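PDB 3EFA: putative Acetyltransferase from Lactobacillus plantarum WCFS1, which probably transfers an acetyl group from acetyl-CoA to an amino group of its substrate, as members of the GNAT family of N-acetyltransferases do. Local coordinates for residues A[15-23]-A[50-61]. Sequence-based numbering, arbitrary orientation.
Sequences RAAAYALRQ and VLYLQPDLPITT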
# COMPACT_ATOMS: atom_id res chain seq x y z
N ARG A 15 3.35 -28.74 -2.23
CA ARG A 15 2.57 -28.12 -1.17
C ARG A 15 3.09 -28.56 0.20
O ARG A 15 3.21 -27.74 1.14
CB ARG A 15 1.14 -28.62 -1.32
CG ARG A 15 0.08 -27.77 -0.72
CD ARG A 15 -1.21 -28.01 -1.47
NE ARG A 15 -1.90 -29.22 -1.05
CZ ARG A 15 -2.52 -30.04 -1.90
NH1 ARG A 15 -2.53 -29.78 -3.20
NH2 ARG A 15 -3.12 -31.13 -1.44
N ALA A 16 3.40 -29.85 0.31
CA ALA A 16 3.91 -30.42 1.55
C ALA A 16 5.26 -29.81 1.93
O ALA A 16 5.47 -29.44 3.08
CB ALA A 16 4.02 -31.97 1.43
N ALA A 17 6.15 -29.72 0.95
CA ALA A 17 7.45 -29.09 1.15
C ALA A 17 7.31 -27.66 1.73
O ALA A 17 8.01 -27.28 2.69
CB ALA A 17 8.24 -29.07 -0.17
N ALA A 18 6.40 -26.88 1.14
CA ALA A 18 6.18 -25.50 1.55
C ALA A 18 5.61 -25.42 2.98
O ALA A 18 6.05 -24.58 3.77
CB ALA A 18 5.27 -24.80 0.58
N TYR A 19 4.65 -26.29 3.32
CA TYR A 19 4.09 -26.30 4.67
C TYR A 19 5.14 -26.71 5.73
O TYR A 19 5.18 -26.17 6.84
CB TYR A 19 2.87 -27.25 4.78
CG TYR A 19 1.62 -26.83 4.04
CD1 TYR A 19 1.63 -25.78 3.13
CD2 TYR A 19 0.42 -27.51 4.23
CE1 TYR A 19 0.48 -25.41 2.45
CE2 TYR A 19 -0.74 -27.14 3.55
CZ TYR A 19 -0.70 -26.09 2.66
OH TYR A 19 -1.84 -25.71 1.97
N ALA A 20 6.00 -27.66 5.38
CA ALA A 20 7.00 -28.17 6.31
C ALA A 20 8.01 -27.08 6.66
O ALA A 20 8.37 -26.92 7.83
CB ALA A 20 7.72 -29.45 5.74
N LEU A 21 8.46 -26.33 5.65
CA LEU A 21 9.35 -25.18 5.89
C LEU A 21 8.69 -24.13 6.79
O LEU A 21 9.28 -23.70 7.78
CB LEU A 21 9.85 -24.57 4.58
CG LEU A 21 10.83 -25.45 3.76
CD1 LEU A 21 11.23 -24.82 2.42
CD2 LEU A 21 12.07 -25.80 4.56
N ARG A 22 7.44 -23.76 6.48
CA ARG A 22 6.73 -22.72 7.25
C ARG A 22 6.43 -23.17 8.70
O ARG A 22 6.51 -22.36 9.64
CB ARG A 22 5.47 -22.24 6.52
CG ARG A 22 5.71 -21.67 5.09
CD ARG A 22 4.41 -21.63 4.24
NE ARG A 22 3.29 -21.05 4.97
CZ ARG A 22 2.01 -21.07 4.58
NH1 ARG A 22 1.65 -21.66 3.44
NH2 ARG A 22 1.08 -20.49 5.34
N GLN A 23 6.09 -24.44 8.88
CA GLN A 23 5.83 -24.97 10.23
C GLN A 23 7.10 -24.90 11.09
O GLN A 23 7.05 -24.52 12.26
CB GLN A 23 5.28 -26.42 10.17
CG GLN A 23 5.26 -27.21 11.50
CD GLN A 23 4.14 -26.80 12.47
OE1 GLN A 23 3.10 -26.26 12.06
NE2 GLN A 23 4.34 -27.06 13.75
N VAL A 50 9.09 -23.51 -4.58
CA VAL A 50 10.04 -24.21 -3.72
C VAL A 50 11.39 -24.49 -4.41
O VAL A 50 11.41 -25.02 -5.53
CB VAL A 50 9.44 -25.55 -3.17
CG1 VAL A 50 10.43 -26.28 -2.24
CG2 VAL A 50 8.13 -25.32 -2.45
N LEU A 51 12.49 -24.15 -3.73
CA LEU A 51 13.85 -24.47 -4.22
C LEU A 51 14.44 -25.71 -3.51
O LEU A 51 14.53 -25.76 -2.28
CB LEU A 51 14.80 -23.25 -4.08
CG LEU A 51 16.20 -23.30 -4.75
CD1 LEU A 51 16.73 -21.90 -5.15
CD2 LEU A 51 17.27 -24.08 -3.92
N TYR A 52 14.83 -26.70 -4.31
CA TYR A 52 15.38 -27.98 -3.81
C TYR A 52 16.88 -28.14 -4.14
O TYR A 52 17.30 -27.92 -5.29
CB TYR A 52 14.63 -29.15 -4.46
CG TYR A 52 13.13 -29.23 -4.21
CD1 TYR A 52 12.61 -30.08 -3.23
CD2 TYR A 52 12.23 -28.48 -4.97
CE1 TYR A 52 11.24 -30.17 -3.00
CE2 TYR A 52 10.84 -28.57 -4.76
CZ TYR A 52 10.36 -29.42 -3.77
OH TYR A 52 8.99 -29.52 -3.54
N LEU A 53 17.69 -28.52 -3.15
CA LEU A 53 19.07 -28.89 -3.46
C LEU A 53 19.08 -30.32 -3.99
O LEU A 53 19.78 -30.64 -4.95
CB LEU A 53 19.98 -28.79 -2.24
CG LEU A 53 20.36 -27.38 -1.80
CD1 LEU A 53 21.52 -27.46 -0.83
CD2 LEU A 53 20.72 -26.53 -3.01
N GLN A 54 18.29 -31.16 -3.34
CA GLN A 54 18.05 -32.51 -3.80
C GLN A 54 16.55 -32.71 -3.75
O GLN A 54 15.83 -31.87 -3.18
CB GLN A 54 18.74 -33.53 -2.90
CG GLN A 54 20.19 -33.21 -2.55
CD GLN A 54 20.71 -34.07 -1.42
OE1 GLN A 54 20.04 -35.00 -0.97
NE2 GLN A 54 21.92 -33.77 -0.96
N PRO A 55 16.06 -33.82 -4.34
CA PRO A 55 14.63 -34.15 -4.39
C PRO A 55 14.04 -34.38 -3.01
O PRO A 55 12.82 -34.24 -2.82
CB PRO A 55 14.60 -35.45 -5.20
CG PRO A 55 15.87 -35.42 -6.02
CD PRO A 55 16.89 -34.72 -5.16
N ASP A 56 14.89 -34.73 -2.04
CA ASP A 56 14.42 -34.89 -0.66
C ASP A 56 14.85 -33.73 0.25
O ASP A 56 14.82 -33.87 1.48
CB ASP A 56 14.84 -36.25 -0.07
CG ASP A 56 16.37 -36.46 -0.03
OD1 ASP A 56 17.13 -35.62 -0.58
OD2 ASP A 56 16.80 -37.48 0.56
N LEU A 57 15.24 -32.61 -0.34
CA LEU A 57 15.77 -31.50 0.44
C LEU A 57 15.32 -30.10 -0.02
O LEU A 57 16.09 -29.34 -0.62
CB LEU A 57 17.30 -31.58 0.48
CG LEU A 57 18.04 -30.62 1.42
CD1 LEU A 57 17.54 -30.78 2.85
CD2 LEU A 57 19.54 -30.86 1.34
N PRO A 58 14.05 -29.75 0.28
CA PRO A 58 13.63 -28.36 0.01
C PRO A 58 14.31 -27.42 1.01
O PRO A 58 14.43 -27.81 2.17
CB PRO A 58 12.12 -28.40 0.25
CG PRO A 58 11.90 -29.53 1.21
CD PRO A 58 13.03 -30.52 1.00
N ILE A 59 14.76 -26.24 0.59
CA ILE A 59 15.48 -25.33 1.50
C ILE A 59 14.93 -23.89 1.61
O ILE A 59 15.19 -23.20 2.60
CB ILE A 59 17.01 -25.27 1.21
CG1 ILE A 59 17.29 -24.65 -0.16
CG2 ILE A 59 17.65 -26.65 1.34
CD1 ILE A 59 18.74 -24.18 -0.32
N THR A 60 14.20 -23.43 0.60
CA THR A 60 13.60 -22.10 0.68
C THR A 60 12.28 -22.08 -0.10
O THR A 60 12.10 -22.89 -1.03
CB THR A 60 14.62 -20.99 0.25
OG1 THR A 60 14.12 -19.69 0.59
CG2 THR A 60 14.93 -21.06 -1.26
N THR A 61 11.35 -21.20 0.29
CA THR A 61 10.00 -21.19 -0.29
C THR A 61 9.33 -19.81 -0.25
O THR A 61 9.66 -18.96 0.58
CB THR A 61 9.05 -22.22 0.43
OG1 THR A 61 7.77 -22.24 -0.23
CG2 THR A 61 8.83 -21.83 1.89
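Leu21 lays its two terminal methyls along the backbone of strand 57-61. Its CG lies anti to the carbonyl carbon (chi1 -68°), which turns the branch toward the strand; CD1 then rests over the peptide joining Ile59 to Thr60, 3.8 Å from Thr60 N, while CD2 comes within 3.9 Å of Pro58 O. One turn earlier, Ala17 points its methyl at three side chains: CB lies 3.5 Å from Tyr52 OH, meeting that ring obliquely, 3.9 Å from Pro58 CG and 4.1 Å from Val50 CG1. Val50 CG1 also lies against one face of the Tyr52 ring, near the rim, and the tyrosine OH is hydrogen-bonded to Asn14 at the start of the same helix. Strand 48-52 and strand 57-66 are antiparallel neighbours linked by a type I turn from Gln54 to Leu57, and the helical segment 15-23 runs almost square across both, at 81° to 57-61. This is the first helix of the GNAT fold packed on the N-terminal half of its mixed sheet, while on the opposite face Leu51 and Ile59 meet Trp88 of helix 88-102. Thr61 splits its two branches between the helical side chains. OG1, anti to the backbone N (chi1 -176°), sits 3.7 Å from Ala18 CB and is hydrogen-bonded to Ala49 O; CG2 packs 3.9 Å from Leu21 CD1. An alanine here would keep neither branch, so Ala49 O would probably lose its hydroxyl partner and a gap would open beside Leu21 and Ala18. Next to it, Arg22 brings only its aliphatic CG near Thr61, its guanidinium being engaged in salt bridges with Glu37 and Asp42.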